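Local coordinates for protein bacterial leucyl aminopeptidase (Legionella pneumophila, PDB 6ESL) that probably removes N-terminal amino acids, leucine among them, from peptides as a secreted, zinc-dependent aminopeptidase of peptidase family M28, at residues Lys48-Leu53 with Glu58-Leu63; Thr138-Tyr143 with Ser225-Ile230; Asn310-Leu315 with Pro345-Cys350. One frame throughout, in Å; residues are numbered along the deposited sequence.

Interaction 1 (Lys48-Leu53 with Glu58-Leu63); sequences KIIDVL and ETLTIL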
loop_
_atom_site.group_PDB
_atom_site.type_symbol
_atom_site.label_atom_id
_atom_site.label_comp_id
_atom_site.label_asym_id
_atom_site.label_seq_id
_atom_site.Cartn_x
_atom_site.Cartn_y
_atom_site.Cartn_z
ATOM N N LYS B 48 -21.992 14.211 -6.656
ATOM C CA LYS B 48 -23.397 14.546 -6.559
ATOM C C LYS B 48 -24.135 13.308 -5.992
ATOM O O LYS B 48 -23.765 12.196 -6.285
ATOM C CB LYS B 48 -24.019 14.855 -7.908
ATOM C CG LYS B 48 -23.398 16.103 -8.538
ATOM C CD LYS B 48 -24.172 16.625 -9.695
ATOM C CE LYS B 48 -23.356 17.775 -10.294
ATOM N NZ LYS B 48 -24.045 18.167 -11.492
ATOM N N ILE B 49 -25.211 13.528 -5.253
ATOM C CA ILE B 49 -26.245 12.532 -5.054
ATOM C C ILE B 49 -27.420 12.920 -5.868
ATOM O O ILE B 49 -28.047 14.015 -5.708
ATOM C CB ILE B 49 -26.573 12.316 -3.554
ATOM C CG1 ILE B 49 -25.371 11.767 -2.877
ATOM C CG2 ILE B 49 -27.819 11.448 -3.415
ATOM C CD1 ILE B 49 -25.346 11.751 -1.370
ATOM N N ILE B 50 -27.823 12.001 -6.717
ATOM C CA ILE B 50 -28.892 12.251 -7.610
ATOM C C ILE B 50 -30.044 11.282 -7.369
ATOM O O ILE B 50 -29.838 10.207 -6.804
ATOM C CB ILE B 50 -28.467 12.128 -9.097
ATOM C CG1 ILE B 50 -28.000 10.697 -9.476
ATOM C CG2 ILE B 50 -27.324 13.111 -9.379
ATOM C CD1 ILE B 50 -27.894 10.511 -10.966
ATOM N N ASP B 51 -31.213 11.704 -7.771
ATOM C CA ASP B 51 -32.381 10.875 -7.761
ATOM C C ASP B 51 -32.705 10.552 -9.184
ATOM O O ASP B 51 -32.802 11.485 -10.024
ATOM C CB ASP B 51 -33.589 11.699 -7.158
ATOM C CG ASP B 51 -34.836 10.883 -7.057
ATOM O OD1 ASP B 51 -35.572 10.783 -8.037
ATOM O OD2 ASP B 51 -35.017 10.217 -6.031
ATOM N N VAL B 52 -33.033 9.314 -9.452
ATOM C CA VAL B 52 -33.392 8.899 -10.782
ATOM C C VAL B 52 -34.422 7.811 -10.733
ATOM O O VAL B 52 -34.614 7.227 -9.724
ATOM C CB VAL B 52 -32.181 8.315 -11.516
ATOM C CG1 VAL B 52 -31.097 9.344 -11.609
ATOM C CG2 VAL B 52 -31.674 7.079 -10.800
ATOM N N LEU B 53 -35.105 7.563 -11.826
ATOM C CA LEU B 53 -36.021 6.450 -11.889
ATOM C C LEU B 53 -35.207 5.163 -11.873
ATOM O O LEU B 53 -34.151 5.112 -12.454
ATOM C CB LEU B 53 -36.763 6.442 -13.191
ATOM C CG LEU B 53 -37.844 7.454 -13.518
ATOM C CD1 LEU B 53 -38.591 6.907 -14.700
ATOM C CD2 LEU B 53 -38.760 7.620 -12.340
ATOM N N GLU B 58 -29.609 1.098 -15.109
ATOM C CA GLU B 58 -28.767 0.276 -15.990
ATOM C C GLU B 58 -28.130 1.149 -17.115
ATOM O O GLU B 58 -26.992 0.948 -17.509
ATOM C CB GLU B 58 -29.643 -0.836 -16.654
ATOM C CG GLU B 58 -28.764 -1.953 -17.201
ATOM C CD GLU B 58 -29.520 -3.244 -17.367
ATOM O OE1 GLU B 58 -29.957 -3.446 -18.499
ATOM O OE2 GLU B 58 -29.669 -4.029 -16.373
ATOM N N THR B 59 -28.884 2.100 -17.592
ATOM C CA THR B 59 -28.380 3.137 -18.503
ATOM C C THR B 59 -27.173 3.828 -17.928
ATOM O O THR B 59 -26.133 3.994 -18.663
ATOM C CB THR B 59 -29.483 4.082 -18.916
ATOM O OG1 THR B 59 -30.447 3.346 -19.660
ATOM C CG2 THR B 59 -28.968 5.190 -19.794
ATOM N N LEU B 60 -27.213 4.119 -16.607
ATOM C CA LEU B 60 -26.086 4.747 -15.966
ATOM C C LEU B 60 -24.906 3.809 -15.787
ATOM O O LEU B 60 -23.799 4.249 -15.711
ATOM C CB LEU B 60 -26.452 5.395 -14.611
ATOM C CG LEU B 60 -27.581 6.461 -14.756
ATOM C CD1 LEU B 60 -27.826 7.171 -13.418
ATOM C CD2 LEU B 60 -27.246 7.521 -15.810
ATOM N N THR B 61 -25.156 2.519 -15.645
ATOM C CA THR B 61 -24.078 1.528 -15.613
ATOM C C THR B 61 -23.317 1.514 -16.955
ATOM O O THR B 61 -22.074 1.505 -16.941
ATOM C CB THR B 61 -24.609 0.111 -15.299
ATOM O OG1 THR B 61 -25.190 0.130 -13.991
ATOM C CG2 THR B 61 -23.452 -0.942 -15.301
ATOM N N ILE B 62 -24.033 1.486 -18.019
ATOM C CA ILE B 62 -23.482 1.495 -19.365
ATOM C C ILE B 62 -22.684 2.775 -19.561
ATOM O O ILE B 62 -21.537 2.722 -19.964
ATOM C CB ILE B 62 -24.520 1.340 -20.491
ATOM C CG1 ILE B 62 -25.315 0.003 -20.405
ATOM C CG2 ILE B 62 -23.865 1.404 -21.868
ATOM C CD1 ILE B 62 -24.438 -1.201 -20.139
ATOM N N LEU B 63 -23.285 3.906 -19.216
ATOM C CA LEU B 63 -22.582 5.156 -19.280
ATOM C C LEU B 63 -21.290 5.121 -18.495
ATOM O O LEU B 63 -20.277 5.531 -19.049
ATOM C CB LEU B 63 -23.436 6.361 -18.891
ATOM C CG LEU B 63 -22.757 7.727 -18.966
ATOM C CD1 LEU B 63 -22.500 8.089 -20.423
ATOM C CD2 LEU B 63 -23.644 8.821 -18.284
#

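Interaction 2 (Thr138-Tyr143 with Ser225-Ile230); sequences THMTSY and SGSSSI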
loop_
_atom_site.group_PDB
_atom_site.type_symbol
_atom_site.label_atom_id
_atom_site.label_comp_id
_atom_site.label_asym_id
_atom_site.label_seq_id
_atom_site.Cartn_x
_atom_site.Cartn_y
_atom_site.Cartn_z
ATOM N N THR B 138 34.137 2.419 4.389
ATOM C CA THR B 138 35.390 2.420 5.151
ATOM C C THR B 138 35.703 3.827 5.594
ATOM O O THR B 138 35.946 4.057 6.758
ATOM C CB THR B 138 36.509 1.758 4.338
ATOM O OG1 THR B 138 36.123 0.376 4.156
ATOM C CG2 THR B 138 37.930 1.870 5.030
ATOM N N HIS B 139 35.663 4.765 4.675
ATOM C CA HIS B 139 36.003 6.144 5.060
ATOM C C HIS B 139 34.964 6.700 6.039
ATOM O O HIS B 139 35.293 7.244 7.101
ATOM C CB HIS B 139 36.044 7.005 3.827
ATOM C CG HIS B 139 36.555 8.382 4.112
ATOM N ND1 HIS B 139 35.725 9.394 4.575
ATOM C CD2 HIS B 139 37.815 8.888 4.110
ATOM C CE1 HIS B 139 36.457 10.469 4.811
ATOM N NE2 HIS B 139 37.712 10.194 4.524
ATOM N N MET B 140 33.667 6.516 5.751
ATOM C CA MET B 140 32.637 7.151 6.630
ATOM C C MET B 140 32.739 6.603 8.023
ATOM O O MET B 140 32.667 7.369 8.970
ATOM C CB MET B 140 31.223 6.922 6.099
ATOM C CG MET B 140 30.914 7.764 4.883
ATOM S SD MET B 140 29.149 7.775 4.463
ATOM C CE MET B 140 28.411 8.810 5.739
ATOM N N THR B 141 32.948 5.295 8.159
ATOM C CA THR B 141 32.998 4.697 9.495
ATOM C C THR B 141 34.289 5.003 10.282
ATOM O O THR B 141 34.374 4.708 11.460
ATOM C CB THR B 141 32.790 3.192 9.473
ATOM O OG1 THR B 141 33.812 2.522 8.662
ATOM C CG2 THR B 141 31.392 2.802 8.919
ATOM N N SER B 142 35.240 5.665 9.651
ATOM C CA SER B 142 36.483 5.985 10.344
ATOM C C SER B 142 36.404 7.299 11.051
ATOM O O SER B 142 37.241 7.525 11.942
ATOM C CB SER B 142 37.659 5.937 9.372
ATOM O OG SER B 142 37.655 7.163 8.697
ATOM N N TYR B 143 35.348 8.078 10.850
ATOM C CA TYR B 143 35.175 9.269 11.673
ATOM C C TYR B 143 34.794 8.726 13.070
ATOM O O TYR B 143 34.068 7.736 13.164
ATOM C CB TYR B 143 34.068 10.160 11.118
ATOM C CG TYR B 143 34.361 10.717 9.743
ATOM C CD1 TYR B 143 35.029 11.924 9.589
ATOM C CD2 TYR B 143 33.969 10.035 8.598
ATOM C CE1 TYR B 143 35.300 12.437 8.335
ATOM C CE2 TYR B 143 34.235 10.539 7.340
ATOM C CZ TYR B 143 34.900 11.740 7.213
ATOM O OH TYR B 143 35.167 12.247 5.962
ATOM N N SER B 225 25.783 2.787 5.483
ATOM C CA SER B 225 25.419 1.881 4.390
ATOM C C SER B 225 24.572 2.619 3.368
ATOM O O SER B 225 24.877 2.596 2.178
ATOM C CB SER B 225 24.711 0.659 4.955
ATOM O OG SER B 225 23.471 1.001 5.615
ATOM N N GLY B 226 23.526 3.280 3.785
ATOM C CA GLY B 226 22.708 3.979 2.825
ATOM C C GLY B 226 23.453 5.109 2.137
ATOM O O GLY B 226 23.328 5.311 0.914
ATOM N N SER B 227 24.179 5.869 2.945
ATOM C CA SER B 227 24.988 7.003 2.408
ATOM C C SER B 227 25.952 6.513 1.296
ATOM O O SER B 227 26.141 7.194 0.258
ATOM C CB SER B 227 25.759 7.597 3.552
ATOM O OG SER B 227 24.968 8.282 4.479
ATOM N N SER B 228 26.485 5.294 1.475
ATOM C CA SER B 228 27.427 4.728 0.512
ATOM C C SER B 228 26.792 4.115 -0.678
ATOM O O SER B 228 27.293 4.215 -1.817
ATOM C CB SER B 228 28.348 3.674 1.156
ATOM O OG SER B 228 29.028 4.203 2.292
ATOM N N SER B 229 25.710 3.379 -0.426
ATOM C CA SER B 229 24.916 2.895 -1.538
ATOM C C SER B 229 24.474 4.032 -2.459
ATOM O O SER B 229 24.512 3.845 -3.654
ATOM C CB SER B 229 23.659 2.109 -1.030
ATOM O OG SER B 229 23.941 0.904 -0.354
ATOM N N ILE B 230 23.980 5.168 -1.919
ATOM C CA ILE B 230 23.525 6.230 -2.839
ATOM C C ILE B 230 24.710 6.979 -3.496
ATOM O O ILE B 230 24.563 7.511 -4.597
ATOM C CB ILE B 230 22.496 7.225 -2.253
ATOM C CG1 ILE B 230 23.136 8.110 -1.222
ATOM C CG2 ILE B 230 21.257 6.463 -1.704
ATOM C CD1 ILE B 230 22.270 9.311 -0.927
#

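Interaction 3 (Asn310-Leu315 with Pro345-Cys350); sequences NYLAKL and PAAFPC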
loop_
_atom_site.group_PDB
_atom_site.type_symbol
_atom_site.label_atom_id
_atom_site.label_comp_id
_atom_site.label_asym_id
_atom_site.label_seq_id
_atom_site.Cartn_x
_atom_site.Cartn_y
_atom_site.Cartn_z
ATOM N N ASN B 310 4.529 0.678 -3.778
ATOM C CA ASN B 310 4.240 -0.435 -4.727
ATOM C C ASN B 310 5.158 -0.449 -5.925
ATOM O O ASN B 310 5.601 -1.509 -6.343
ATOM C CB ASN B 310 2.784 -0.391 -5.240
ATOM C CG ASN B 310 1.734 -0.698 -4.146
ATOM O OD1 ASN B 310 2.035 -1.340 -3.123
ATOM N ND2 ASN B 310 0.446 -0.321 -4.434
ATOM N N TYR B 311 5.459 0.714 -6.468
ATOM C CA TYR B 311 6.406 0.792 -7.552
ATOM C C TYR B 311 7.841 0.276 -7.149
ATOM O O TYR B 311 8.480 -0.459 -7.889
ATOM C CB TYR B 311 6.506 2.231 -8.088
ATOM C CG TYR B 311 7.343 2.354 -9.284
ATOM C CD1 TYR B 311 7.010 1.691 -10.465
ATOM C CD2 TYR B 311 8.465 3.195 -9.293
ATOM C CE1 TYR B 311 7.806 1.845 -11.611
ATOM C CE2 TYR B 311 9.279 3.317 -10.384
ATOM C CZ TYR B 311 8.948 2.681 -11.554
ATOM O OH TYR B 311 9.745 2.821 -12.663
ATOM N N LEU B 312 8.292 0.656 -5.966
ATOM C CA LEU B 312 9.541 0.066 -5.475
ATOM C C LEU B 312 9.485 -1.459 -5.435
ATOM O O LEU B 312 10.407 -2.089 -5.771
ATOM C CB LEU B 312 9.902 0.540 -4.042
ATOM C CG LEU B 312 10.364 1.923 -3.804
ATOM C CD1 LEU B 312 10.937 1.898 -2.360
ATOM C CD2 LEU B 312 11.386 2.429 -4.768
ATOM N N ALA B 313 8.390 -2.026 -4.969
ATOM C CA ALA B 313 8.247 -3.492 -4.946
ATOM C C ALA B 313 8.460 -4.067 -6.334
ATOM O O ALA B 313 9.203 -5.026 -6.492
ATOM C CB ALA B 313 6.878 -3.891 -4.344
ATOM N N LYS B 314 7.867 -3.453 -7.341
ATOM C CA LYS B 314 8.051 -3.873 -8.737
ATOM C C LYS B 314 9.465 -3.706 -9.252
ATOM O O LYS B 314 9.993 -4.589 -9.898
ATOM C CB LYS B 314 7.119 -3.079 -9.656
ATOM C CG LYS B 314 5.710 -3.643 -9.646
ATOM C CD LYS B 314 4.696 -2.668 -10.230
ATOM C CE LYS B 314 4.679 -2.745 -11.765
ATOM N NZ LYS B 314 3.756 -1.638 -12.152
ATOM N N LEU B 315 10.092 -2.571 -8.915
ATOM C CA LEU B 315 11.468 -2.346 -9.287
ATOM C C LEU B 315 12.333 -3.388 -8.656
ATOM O O LEU B 315 13.260 -3.871 -9.321
ATOM C CB LEU B 315 11.993 -0.958 -8.879
ATOM C CG LEU B 315 11.427 0.265 -9.570
ATOM C CD1 LEU B 315 11.927 1.511 -8.875
ATOM C CD2 LEU B 315 11.823 0.263 -11.071
ATOM N N PRO B 345 5.215 12.556 -2.678
ATOM C CA PRO B 345 5.305 11.103 -2.685
ATOM C C PRO B 345 6.730 10.594 -2.298
ATOM O O PRO B 345 7.689 11.062 -2.867
ATOM C CB PRO B 345 4.947 10.748 -4.138
ATOM C CG PRO B 345 3.985 11.839 -4.550
ATOM C CD PRO B 345 4.730 13.034 -3.991
ATOM N N ALA B 346 6.801 9.720 -1.289
ATOM C CA ALA B 346 8.045 9.297 -0.707
ATOM C C ALA B 346 7.974 7.859 -0.303
ATOM O O ALA B 346 6.902 7.349 0.104
ATOM C CB ALA B 346 8.399 10.169 0.492
ATOM N N ALA B 347 9.081 7.174 -0.442
ATOM C CA ALA B 347 9.111 5.722 -0.186
ATOM C C ALA B 347 10.425 5.372 0.505
ATOM O O ALA B 347 11.409 6.127 0.364
ATOM C CB ALA B 347 8.996 4.952 -1.467
ATOM N N PHE B 348 10.400 4.215 1.198
ATOM C CA PHE B 348 11.463 3.803 2.101
ATOM C C PHE B 348 11.638 2.254 2.015
ATOM O O PHE B 348 10.953 1.479 2.708
ATOM C CB PHE B 348 11.185 4.265 3.525
ATOM C CG PHE B 348 12.194 3.837 4.548
ATOM C CD1 PHE B 348 13.527 3.667 4.244
ATOM C CD2 PHE B 348 11.819 3.597 5.848
ATOM C CE1 PHE B 348 14.426 3.192 5.233
ATOM C CE2 PHE B 348 12.722 3.171 6.845
ATOM C CZ PHE B 348 14.048 3.026 6.540
ATOM N N PRO B 349 12.585 1.806 1.173
ATOM C CA PRO B 349 12.987 0.428 1.242
ATOM C C PRO B 349 14.108 0.240 2.277
ATOM O O PRO B 349 14.903 1.180 2.465
ATOM C CB PRO B 349 13.539 0.182 -0.139
ATOM C CG PRO B 349 14.141 1.526 -0.544
ATOM C CD PRO B 349 13.416 2.583 0.225
ATOM N N CYS B 350 14.170 -0.921 2.933
ATOM C CA CYS B 350 15.095 -1.127 4.038
ATOM C C CYS B 350 15.565 -2.544 4.169
ATOM O O CYS B 350 15.030 -3.473 3.595
ATOM C CB CYS B 350 14.443 -0.586 5.376
ATOM S SG CYS B 350 15.459 -0.535 6.867
#

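Interaction 1 (Lys48-Leu53 with Glu58-Leu63)
In the small N-terminal alpha/beta module, where a helix packs on one face of a four-stranded antiparallel sheet, I50 and V52 of strand 47-53 meet L60 of helix 57-67. The contact is wholly apolar and rests on three methyl groups. I50 and L60 reach toward each other tip to tip, with I50 CD1 4.1 Å from L60 CD1. The same leucine methyl lies 4.3 Å from V52 CG1, so one branch of L60 serves both strand residues. I50 CD1 and V52 CG1 are themselves only 3.5 Å apart along the strand and form a short apolar patch for the leucine to rest on. I50 puts CG1 between its backbone N and carbonyl carbon (chi1 63°), and from there the chain runs out extended, carrying CD1 off the strand to the helix. L60 is likewise extended in its second torsion (-175°), which sends CD1 forward, while CD2 stays back from I50. The backbones remain well separated, V52 CA to L60 CA being 9.9 Å, and side chains alone bridge the gap. Strand alternation explains the choice of residues: I50 and V52 face the helix, whereas the D51 carboxylate is bound through OD2 to Q23 NE2 on strand 21-27. L60 also touches L24 of that strand, and I50 touches I40 of strand 39-43, so the apolar layer spreads over three strands. The helix meets the second subunit as well: E58 OE2 accepts a bond from D214 N of that subunit, and T61 packs on its zinc ligand E257. Beneath this intersubunit contact lies the simple core of a two-layer alpha/beta sandwich, a strand followed by a short connection and a helix laid back over the sheet.

Interaction 2 (Thr138-Tyr143 with Ser225-Ile230)
The backbone oxygen of H139 takes two bonds from one residue, S142: OG donates at 2.9 Å to H139 O, and S142 N reaches H139 O at 3.0 Å. The hydroxyl arrives in the carbonyl plane on a lone pair, with a C=O...OG angle of 133°, and this double grip ties up the turn that contains M140. The Y143 ring then sets its edge, in plane, against M140 CA. M140 alone carries the contact across to helix 220-239. Its SD lies 3.5 Å from S227 CB, and the chain bends at chi3 (73°), bringing M140 CE alongside at 3.6 Å from S227 CB and 3.7 Å from S227 OG. The sulfur also passes S228 OG at 4.2 Å, a van der Waals neighbour. Both serines suit such an apolar partner because their hydroxyls are engaged within their own helix. With OG beside the backbone N in each, S227 OG bonds to D223 O and S228 OG to G224 O, one turn back. Buried hydroxyls are thereby satisfied, and S227 turns mainly its CB to the thioether. The S227 side chain is about 9 Å from a bound zinc ion, but it is not a ligand. M140 is backed by W159 of helix 151-170, and S228 also packs on I133, T136 and L137 of helix 130-142. Beneath, S227 rests on A208 of strand 203-209, which places helix 220-239 between the central sheet and the outer helix 130-142.

Interaction 3 (Asn310-Leu315 with Pro345-Cys350)
L312 lays its CD1 methyl against the ring of P349, nearly equidistant from three ring carbons: L312 CD1 is 3.6 Å from P349 CD, 3.7 Å from P349 CG and 3.8 Å from P349 CB. The leucine side chain and the proline cross at about a right angle. The same methyl touches A347, with L312 CD1 3.7 Å from A347 CB, while the branch point follows at 4.1 Å from L312 CG to A347 CB. L312 thus fits against two residues of strand 346-350 that turn to the same face, one on each side of F348, whose side chain leaves in the other direction. An extended second torsion (chi2 -167°) projects CD1 straight from helix 306-320 to the sheet. No hydrogen bond joins the two segments, and the contact is buried and apolar. Within helix 306-320, L315 CG sits 3.8 Å above one face of the Y311 ring, offset toward its rim. F386 of helix 373-391 joins L312, and L382 of that helix packs on P349, so a second helix completes this hydrophobic layer. On the strand's other face, F348 stacks on H336 and touches the zinc ligand D284, its side chain about 7 Å from a bound zinc ion. Bonded to strands 277-282 and 297-300, strand 346-350 has helices 306-320 and 373-391 on one face, while F348 on the other lies by the metal site, the helix-on-sheet layering of the alpha/beta M28 peptidase fold.

How the interactions relate
The three contacts follow in series along the chain and share no helix or strand. Interaction 1 stands apart in the N-terminal module with its own antiparallel sheet; its centre is 60 Å from that of interaction 2 and 39 Å from that of interaction 3, and it lies across the chain's centre from interaction 2. Interactions 2 and 3 belong to the peptidase body, with centres 22 Å apart: interaction 2 joins two helices beside the mixed eight-stranded sheet, and interaction 3 packs a helix directly on one of its strands. Interactions 1 and 3 both touch the second subunit, and helix 57-67 of the N-terminal module reaches it close to its metal site.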